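Putative uncharacterized protein (Pyrococcus abyssi virus 1, PDB 4HR1) is of unknown function but folds into a bromodomain-like bundle of four helices and assembles as a pair of chains. Local coordinates at residues I13-L16 / R17-A21; N55-V58 / Y59-A63; I92-E95 / M96-G100; G104-G107 / T108-I111. All coordinates share one frame; numbering follows the deposited sequence.

How the interactions relate
All four interactions are local, each joining residues about one turn apart, so none closes a long loop and none nests in or crosses another; they follow in series. Interaction 1 lies in helix 5-30, near the chain's centre. Interaction 2 comes at the C-terminal end of helix 34-63, its centre about 21 Å from that of interaction 1. Interaction 3, at the end of helix 72-98, returns to the first helix, where A19 CB packs on I92 CG2. Interaction 4 starts helix 109-119 and leans on interaction 3 through T108 against I93 and L97 and through I111 against M96. Interactions 2 and 4 lie on opposite sides of the chain's centre, their own centres about 36 Å apart.

Interaction 1 of 4, residues I13-L16 / R17-A21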
# COMPACT_ATOMS: atom_id res chain seq x y z
N ILE A 13 3.42 0.19 -6.20
CA ILE A 13 3.72 -0.16 -4.80
C ILE A 13 2.50 -0.93 -4.21
O ILE A 13 2.69 -2.01 -3.65
CB ILE A 13 4.15 1.09 -3.93
CG1 ILE A 13 5.45 1.76 -4.48
CG2 ILE A 13 4.34 0.69 -2.45
CD1 ILE A 13 5.62 3.33 -4.14
N SER A 14 1.27 -0.40 -4.42
CA SER A 14 0.03 -1.05 -3.95
C SER A 14 -0.08 -2.49 -4.46
O SER A 14 -0.27 -3.38 -3.64
CB SER A 14 -1.21 -0.24 -4.32
OG SER A 14 -1.15 1.06 -3.75
N TRP A 15 0.13 -2.72 -5.79
CA TRP A 15 0.10 -4.07 -6.38
C TRP A 15 1.09 -4.95 -5.66
O TRP A 15 0.74 -6.06 -5.25
CB TRP A 15 0.47 -4.06 -7.88
CG TRP A 15 0.10 -5.33 -8.60
CD1 TRP A 15 -1.07 -5.57 -9.27
CD2 TRP A 15 0.83 -6.56 -8.63
NE1 TRP A 15 -1.08 -6.85 -9.76
CE2 TRP A 15 0.07 -7.49 -9.38
CE3 TRP A 15 2.10 -6.96 -8.16
CZ2 TRP A 15 0.52 -8.79 -9.66
CZ3 TRP A 15 2.53 -8.26 -8.40
CH2 TRP A 15 1.74 -9.16 -9.13
N LEU A 16 2.33 -4.47 -5.54
CA LEU A 16 3.41 -5.24 -4.90
C LEU A 16 3.13 -5.57 -3.43
O LEU A 16 3.39 -6.71 -3.01
CB LEU A 16 4.76 -4.54 -5.09
CG LEU A 16 5.33 -4.53 -6.51
CD1 LEU A 16 6.57 -3.73 -6.57
CD2 LEU A 16 5.66 -5.92 -6.98
N ARG A 17 2.52 -4.63 -2.67
CA ARG A 17 2.17 -4.86 -1.26
C ARG A 17 1.05 -5.91 -1.14
O ARG A 17 1.20 -6.87 -0.38
CB ARG A 17 1.81 -3.55 -0.53
CG ARG A 17 3.01 -2.62 -0.38
CD ARG A 17 3.01 -1.91 0.96
NE ARG A 17 3.42 -0.51 0.85
CZ ARG A 17 4.65 -0.06 1.05
NH1 ARG A 17 5.64 -0.91 1.33
NH2 ARG A 17 4.92 1.23 0.95
N THR A 18 -0.01 -5.76 -1.97
CA THR A 18 -1.15 -6.68 -2.04
C THR A 18 -0.68 -8.08 -2.45
O THR A 18 -1.18 -9.08 -1.92
CB THR A 18 -2.23 -6.13 -2.98
OG1 THR A 18 -2.40 -4.71 -2.79
CG2 THR A 18 -3.56 -6.86 -2.83
N ALA A 19 0.33 -8.15 -3.36
CA ALA A 19 0.94 -9.40 -3.83
C ALA A 19 1.69 -10.09 -2.72
O ALA A 19 1.68 -11.32 -2.65
CB ALA A 19 1.87 -9.12 -5.00
N ILE A 20 2.34 -9.32 -1.83
CA ILE A 20 3.06 -9.84 -0.66
C ILE A 20 2.04 -10.36 0.37
O ILE A 20 2.22 -11.45 0.89
CB ILE A 20 4.10 -8.81 -0.11
CG1 ILE A 20 5.35 -8.79 -1.02
CG2 ILE A 20 4.51 -9.09 1.38
CD1 ILE A 20 6.06 -7.54 -1.04
N ALA A 21 0.96 -9.60 0.62
CA ALA A 21 -0.14 -10.00 1.51
C ALA A 21 -0.71 -11.34 1.05
O ALA A 21 -0.87 -12.26 1.86
CB ALA A 21 -1.25 -8.94 1.52
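S14 and T18 show how a side chain can reinforce a helix from within: S14 O accepts T18 N at 2.9 Å and also T18 OG1 at 2.7 Å. The amide makes the ordinary helical bond; the hydroxyl comes from above the carbonyl plane, 45° out of it. The hydroxyl reaches back over the preceding turn because OG1 is placed beside its own backbone N, with chi1 at -41°. On another flank I13 and R17 run alongside one another. The CG2 methyl of I13 lies over one face of the R17 guanidinium, 3.3 Å above the plane and displaced toward the rim, with I13 CG2 to R17 NH2 at 3.5 Å. Bends at the second and third torsions of R17 bring the flat group over this methyl. W15 meets A19 obliquely, its six-membered ring touching through CZ3, which is 3.6 Å from A19 CB.

A second shell of partners orients the polar ends of R17 and W15. R17 NH1 forms a salt bridge with D48 of helix 34-63, so the guanidinium is drawn toward that helix while I13 covers part of it. W15 NE1 donates to D116 OD1 of helix 109-119, and K89 of helix 72-98 makes a cation-pi contact with the indole. L16 packs on L85 and I88. Helix 5-30 thereby meets all three other helices of the four-helix bundle. S14 O serves as acceptor for both the amide and the hydroxyl of T18, so this buried hydroxyl is satisfied within its own helix, and the charge of R17 is probably balanced by D48 across the helix interface.

Interaction 2 of 4, residues N55-V58 / Y59-A63; sequences NWDV and YAQYA
W56 and A60 touch along the last turns of helix 34-63, one of the long helices of the bromodomain-like bundle. The indole bears obliquely on the alanine methyl, with W56 CE3 at 4.0 Å from A60 CB. Its first torsion (chi1 63°) sets CG between the backbone N and the carbonyl carbon, and this turns the ring so that D57 CB rests over one face, 3.7 Å above the plane and toward the rim. The carboxylate of D57 turns one oxygen forward along the helix: OD2 comes 4.1 Å from A60 CB, and the D57 and Q61 side chains run across each other at a slant, carboxylate and amide planes 71° apart. Q61 CB itself sits 3.2 Å from D57 O.

The aromatic residues that follow point differently. A63 CB lies over one face of the Y59 ring, and Y59 CE1 meets the Y62 ring at its edge, in plane. Both tyrosines also meet an aromatic side chain of the second chain edge-to-face, so this end of the helix contributes to the dimer interface; V58 O accepts a hydrogen bond from an aromatic side chain there. W56 lies on a different side of the helix and packs within its own chain, where NE1 donates to E77 OE1 and the ring packs on I78 of helix 72-98.

The helix is kinked here, the amides of W56 and D57 having no bond to the turn before. Past the kink, Y59 N makes a weak bond to N55 O at 3.4 Å, and A60 N donates to W56 O at 2.6 Å.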
# COMPACT_ATOMS: atom_id res chain seq x y z
N ASN A 55 8.49 8.88 -2.08
CA ASN A 55 7.58 9.66 -1.21
C ASN A 55 7.59 11.13 -1.54
O ASN A 55 6.57 11.81 -1.39
CB ASN A 55 8.00 9.53 0.27
CG ASN A 55 7.79 8.19 0.92
OD1 ASN A 55 7.04 7.33 0.43
ND2 ASN A 55 8.44 8.00 2.07
N TRP A 56 8.77 11.64 -1.95
CA TRP A 56 8.94 13.03 -2.32
C TRP A 56 7.95 13.41 -3.41
O TRP A 56 7.32 14.45 -3.29
CB TRP A 56 10.39 13.31 -2.74
CG TRP A 56 10.86 12.57 -3.95
CD1 TRP A 56 11.46 11.34 -3.98
CD2 TRP A 56 10.74 12.99 -5.31
NE1 TRP A 56 11.71 10.97 -5.28
CE2 TRP A 56 11.25 11.95 -6.12
CE3 TRP A 56 10.22 14.15 -5.93
CZ2 TRP A 56 11.29 12.05 -7.52
CZ3 TRP A 56 10.22 14.22 -7.32
CH2 TRP A 56 10.76 13.19 -8.09
N ASP A 57 7.74 12.49 -4.42
CA ASP A 57 6.84 12.75 -5.54
C ASP A 57 5.36 12.75 -5.20
O ASP A 57 4.58 13.49 -5.81
CB ASP A 57 7.17 11.92 -6.77
CG ASP A 57 6.56 12.49 -8.04
OD1 ASP A 57 5.88 11.73 -8.76
OD2 ASP A 57 6.64 13.74 -8.23
N VAL A 58 4.98 11.97 -4.17
CA VAL A 58 3.61 11.94 -3.66
C VAL A 58 3.26 13.36 -3.17
O VAL A 58 2.25 13.89 -3.62
CB VAL A 58 3.42 10.84 -2.60
CG1 VAL A 58 1.95 10.72 -2.18
CG2 VAL A 58 3.95 9.50 -3.11
N TYR A 59 4.15 14.01 -2.36
CA TYR A 59 3.93 15.41 -1.95
C TYR A 59 4.23 16.39 -3.08
O TYR A 59 3.41 17.27 -3.34
CB TYR A 59 4.69 15.86 -0.67
CG TYR A 59 4.44 17.33 -0.36
CD1 TYR A 59 3.16 17.80 -0.11
CD2 TYR A 59 5.47 18.27 -0.47
CE1 TYR A 59 2.90 19.17 0.06
CE2 TYR A 59 5.23 19.64 -0.25
CZ TYR A 59 3.94 20.08 0.01
OH TYR A 59 3.68 21.42 0.18
N ALA A 60 5.44 16.27 -3.70
CA ALA A 60 5.90 17.18 -4.76
C ALA A 60 4.84 17.45 -5.82
O ALA A 60 4.54 18.63 -6.07
CB ALA A 60 7.20 16.69 -5.38
N GLN A 61 4.20 16.38 -6.34
CA GLN A 61 3.16 16.51 -7.36
C GLN A 61 1.99 17.39 -6.89
O GLN A 61 1.58 18.29 -7.63
CB GLN A 61 2.69 15.13 -7.87
CG GLN A 61 1.97 15.20 -9.22
CD GLN A 61 1.65 13.83 -9.78
OE1 GLN A 61 0.48 13.42 -9.85
NE2 GLN A 61 2.67 13.11 -10.23
N TYR A 62 1.49 17.15 -5.66
CA TYR A 62 0.38 17.91 -5.06
C TYR A 62 0.75 19.38 -4.96
O TYR A 62 -0.05 20.23 -5.35
CB TYR A 62 -0.00 17.34 -3.68
CG TYR A 62 -0.97 18.21 -2.90
CD1 TYR A 62 -2.33 18.25 -3.22
CD2 TYR A 62 -0.52 19.06 -1.89
CE1 TYR A 62 -3.21 19.09 -2.54
CE2 TYR A 62 -1.40 19.90 -1.20
CZ TYR A 62 -2.75 19.92 -1.53
OH TYR A 62 -3.61 20.75 -0.85
N ALA A 63 1.95 19.66 -4.40
CA ALA A 63 2.52 20.99 -4.14
C ALA A 63 2.59 21.91 -5.35
O ALA A 63 2.28 23.10 -5.20
CB ALA A 63 3.90 20.85 -3.50

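Interaction 3 of 4, residues I92-E95 / M96-G100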
# COMPACT_ATOMS: atom_id res chain seq x y z
N ILE A 92 8.33 -11.57 -7.51
CA ILE A 92 7.10 -11.95 -6.81
C ILE A 92 6.41 -13.13 -7.54
O ILE A 92 6.11 -14.15 -6.90
CB ILE A 92 6.15 -10.71 -6.63
CG1 ILE A 92 6.66 -9.67 -5.57
CG2 ILE A 92 4.68 -11.11 -6.38
CD1 ILE A 92 7.07 -10.21 -4.20
N ILE A 93 6.18 -12.97 -8.88
CA ILE A 93 5.52 -13.95 -9.76
C ILE A 93 6.33 -15.25 -9.76
O ILE A 93 5.78 -16.34 -9.58
CB ILE A 93 5.27 -13.36 -11.17
CG1 ILE A 93 4.35 -12.12 -11.10
CG2 ILE A 93 4.68 -14.42 -12.12
CD1 ILE A 93 4.52 -11.10 -12.17
N VAL A 94 7.66 -15.11 -9.87
CA VAL A 94 8.60 -16.22 -9.81
C VAL A 94 8.46 -16.97 -8.47
O VAL A 94 8.45 -18.20 -8.46
CB VAL A 94 10.04 -15.72 -10.10
CG1 VAL A 94 11.10 -16.75 -9.71
CG2 VAL A 94 10.19 -15.32 -11.57
N GLU A 95 8.33 -16.23 -7.35
CA GLU A 95 8.15 -16.79 -6.01
C GLU A 95 6.84 -17.54 -5.90
O GLU A 95 6.84 -18.67 -5.42
CB GLU A 95 8.28 -15.72 -4.90
CG GLU A 95 8.18 -16.25 -3.48
CD GLU A 95 9.27 -17.19 -2.99
OE1 GLU A 95 10.27 -17.37 -3.72
OE2 GLU A 95 9.12 -17.74 -1.87
N MET A 96 5.73 -16.90 -6.36
CA MET A 96 4.39 -17.49 -6.39
C MET A 96 4.48 -18.87 -7.06
O MET A 96 4.18 -19.88 -6.42
CB MET A 96 3.40 -16.59 -7.17
CG MET A 96 2.89 -15.40 -6.41
SD MET A 96 1.90 -14.35 -7.49
CE MET A 96 1.24 -13.31 -6.33
N LEU A 97 5.03 -18.92 -8.29
CA LEU A 97 5.21 -20.14 -9.08
C LEU A 97 6.06 -21.21 -8.42
O LEU A 97 5.74 -22.39 -8.54
CB LEU A 97 5.73 -19.80 -10.48
CG LEU A 97 4.70 -19.10 -11.36
CD1 LEU A 97 5.37 -18.28 -12.42
CD2 LEU A 97 3.68 -20.09 -11.92
N ARG A 98 7.11 -20.80 -7.71
CA ARG A 98 8.05 -21.66 -6.99
C ARG A 98 7.41 -22.32 -5.77
O ARG A 98 7.81 -23.43 -5.39
CB ARG A 98 9.26 -20.84 -6.53
CG ARG A 98 10.59 -21.60 -6.57
CD ARG A 98 11.60 -21.15 -5.51
NE ARG A 98 11.63 -19.70 -5.26
CZ ARG A 98 12.31 -18.80 -5.97
NH1 ARG A 98 13.01 -19.19 -7.03
NH2 ARG A 98 12.27 -17.52 -5.65
N VAL A 99 6.45 -21.64 -5.12
CA VAL A 99 5.82 -22.13 -3.90
C VAL A 99 4.59 -23.02 -4.08
O VAL A 99 4.02 -23.50 -3.09
CB VAL A 99 5.71 -21.05 -2.80
CG1 VAL A 99 7.08 -20.45 -2.52
CG2 VAL A 99 4.71 -19.96 -3.17
N GLY A 100 4.23 -23.28 -5.34
CA GLY A 100 3.11 -24.15 -5.68
C GLY A 100 1.83 -23.42 -6.03
O GLY A 100 0.82 -24.05 -6.35
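E95 OE1 is gripped twice by R98, which approaches side-on with NE at 3.1 Å and NH2 at 2.8 Å. Both nitrogens converge on this single oxygen, at the edge of the guanidinium and close to its plane, but they see the carboxylate differently: NH2 meets OE1 nearly in line with its C-O bond, NE from above the carboxylate plane. The two flat groups are turned 58° against each other. A bend at the second torsion of E95 (chi2 65°) folds the acid forward along the helix, and its other oxygen, OE2, comes to rest 3.5 Å from V99 CG1.

On the opposite flank I93 and L97 lie side by side, with I93 CG2 3.9 Å from L97 CD1; on a third side I92 and M96 cross at a slant, I92 CG2 touching M96 CE at 4.1 Å. The helix stops in a Schellman motif, in which G100 takes the positive phi (99°) that glycine readily accepts. V99 O, at this terminus, accepts a hydrogen bond from Y26 OH.

Within the bundle, E95 and V99 pack on M27 of helix 5-30 and on Q39, V40 and E36 of helix 34-63, whereas M96 turns to I111 and L115 of helix 109-119.

Interaction 4 of 4, residues G104-G107 / T108-I111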
# COMPACT_ATOMS: atom_id res chain seq x y z
N GLY A 104 -2.51 -25.69 -11.39
CA GLY A 104 -3.37 -25.99 -12.53
C GLY A 104 -4.00 -24.71 -13.01
O GLY A 104 -5.23 -24.54 -12.94
N GLN A 105 -3.15 -23.76 -13.43
CA GLN A 105 -3.51 -22.42 -13.90
C GLN A 105 -2.51 -22.02 -15.00
O GLN A 105 -1.33 -22.37 -14.90
CB GLN A 105 -3.44 -21.44 -12.70
CG GLN A 105 -3.94 -20.00 -12.94
CD GLN A 105 -3.83 -19.11 -11.71
OE1 GLN A 105 -4.26 -19.45 -10.59
NE2 GLN A 105 -3.29 -17.92 -11.88
N MET A 106 -3.00 -21.30 -16.04
CA MET A 106 -2.21 -20.77 -17.16
C MET A 106 -1.32 -19.63 -16.59
O MET A 106 -1.74 -18.46 -16.53
CB MET A 106 -3.15 -20.26 -18.28
CG MET A 106 -2.59 -20.48 -19.68
SD MET A 106 -2.92 -19.13 -20.86
CE MET A 106 -4.72 -19.27 -21.06
N GLY A 107 -0.14 -20.01 -16.12
CA GLY A 107 0.80 -19.10 -15.47
C GLY A 107 0.21 -18.55 -14.19
O GLY A 107 -0.28 -19.32 -13.36
N THR A 108 0.21 -17.23 -14.03
CA THR A 108 -0.37 -16.57 -12.85
C THR A 108 -1.47 -15.61 -13.29
O THR A 108 -1.79 -14.68 -12.56
CB THR A 108 0.72 -15.82 -12.03
OG1 THR A 108 1.36 -14.87 -12.88
CG2 THR A 108 1.73 -16.75 -11.38
N LEU A 109 -2.04 -15.85 -14.46
CA LEU A 109 -3.08 -15.01 -15.06
C LEU A 109 -4.28 -14.70 -14.20
O LEU A 109 -4.73 -13.55 -14.20
CB LEU A 109 -3.55 -15.62 -16.38
CG LEU A 109 -3.04 -14.97 -17.66
CD1 LEU A 109 -3.43 -15.81 -18.87
CD2 LEU A 109 -3.56 -13.52 -17.82
N LYS A 110 -4.84 -15.71 -13.50
CA LYS A 110 -6.02 -15.50 -12.66
C LYS A 110 -5.65 -14.73 -11.37
O LYS A 110 -6.41 -13.86 -10.95
CB LYS A 110 -6.69 -16.84 -12.30
CG LYS A 110 -7.24 -17.64 -13.47
CD LYS A 110 -8.00 -18.88 -12.95
CE LYS A 110 -8.35 -19.86 -14.04
NZ LYS A 110 -9.12 -21.01 -13.50
N ILE A 111 -4.50 -15.09 -10.75
CA ILE A 111 -3.98 -14.48 -9.53
C ILE A 111 -3.74 -13.01 -9.82
O ILE A 111 -4.22 -12.16 -9.07
CB ILE A 111 -2.66 -15.19 -9.08
CG1 ILE A 111 -2.95 -16.56 -8.43
CG2 ILE A 111 -1.83 -14.29 -8.14
CD1 ILE A 111 -1.76 -17.38 -8.26
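Q105 lays its extended side chain over the first turn of the helix that follows, overlapping K110 and I111. Its CD comes 3.7 Å from K110 CB, and the two aliphatic stems meet at 4.1 Å between Q105 CG and K110 CG. Toward I111 the glutamine runs at about a right angle, so that its terminal amide abuts the CG1 branch of the isoleucine. The reach follows from a side chain held straight: CG is anti to the backbone N and chi2 is -180°, which carries the amide from the loop to the start of the helix. K110 and I111 also pack on an aromatic side chain of the second chain.

M106 and L109 form a second contact, side by side and pointing the same way, with M106 SD 3.9 Å from L109 CD1. Their backbones are joined by a type II' beta turn from M106 to L109, closed by a weak hydrogen bond from L109 N to M106 O at 3.3 Å. G107 takes the first inner position of the turn with a positive phi of 64°, a conformation that favours glycine, and M106 just before it is the centre of an inverse gamma turn. This compact reversal delivers the chain from the loop after helix 72-98 into helix 109-119.

T108 occupies the N-cap position, though its side chain makes no capping bond. T108 OG1 packs 3.4 Å from I93 CG2, and T108 CG2 packs 3.8 Å from L97 CG, both on helix 72-98. I111, one turn on, packs against L101 and A102 of the connecting loop.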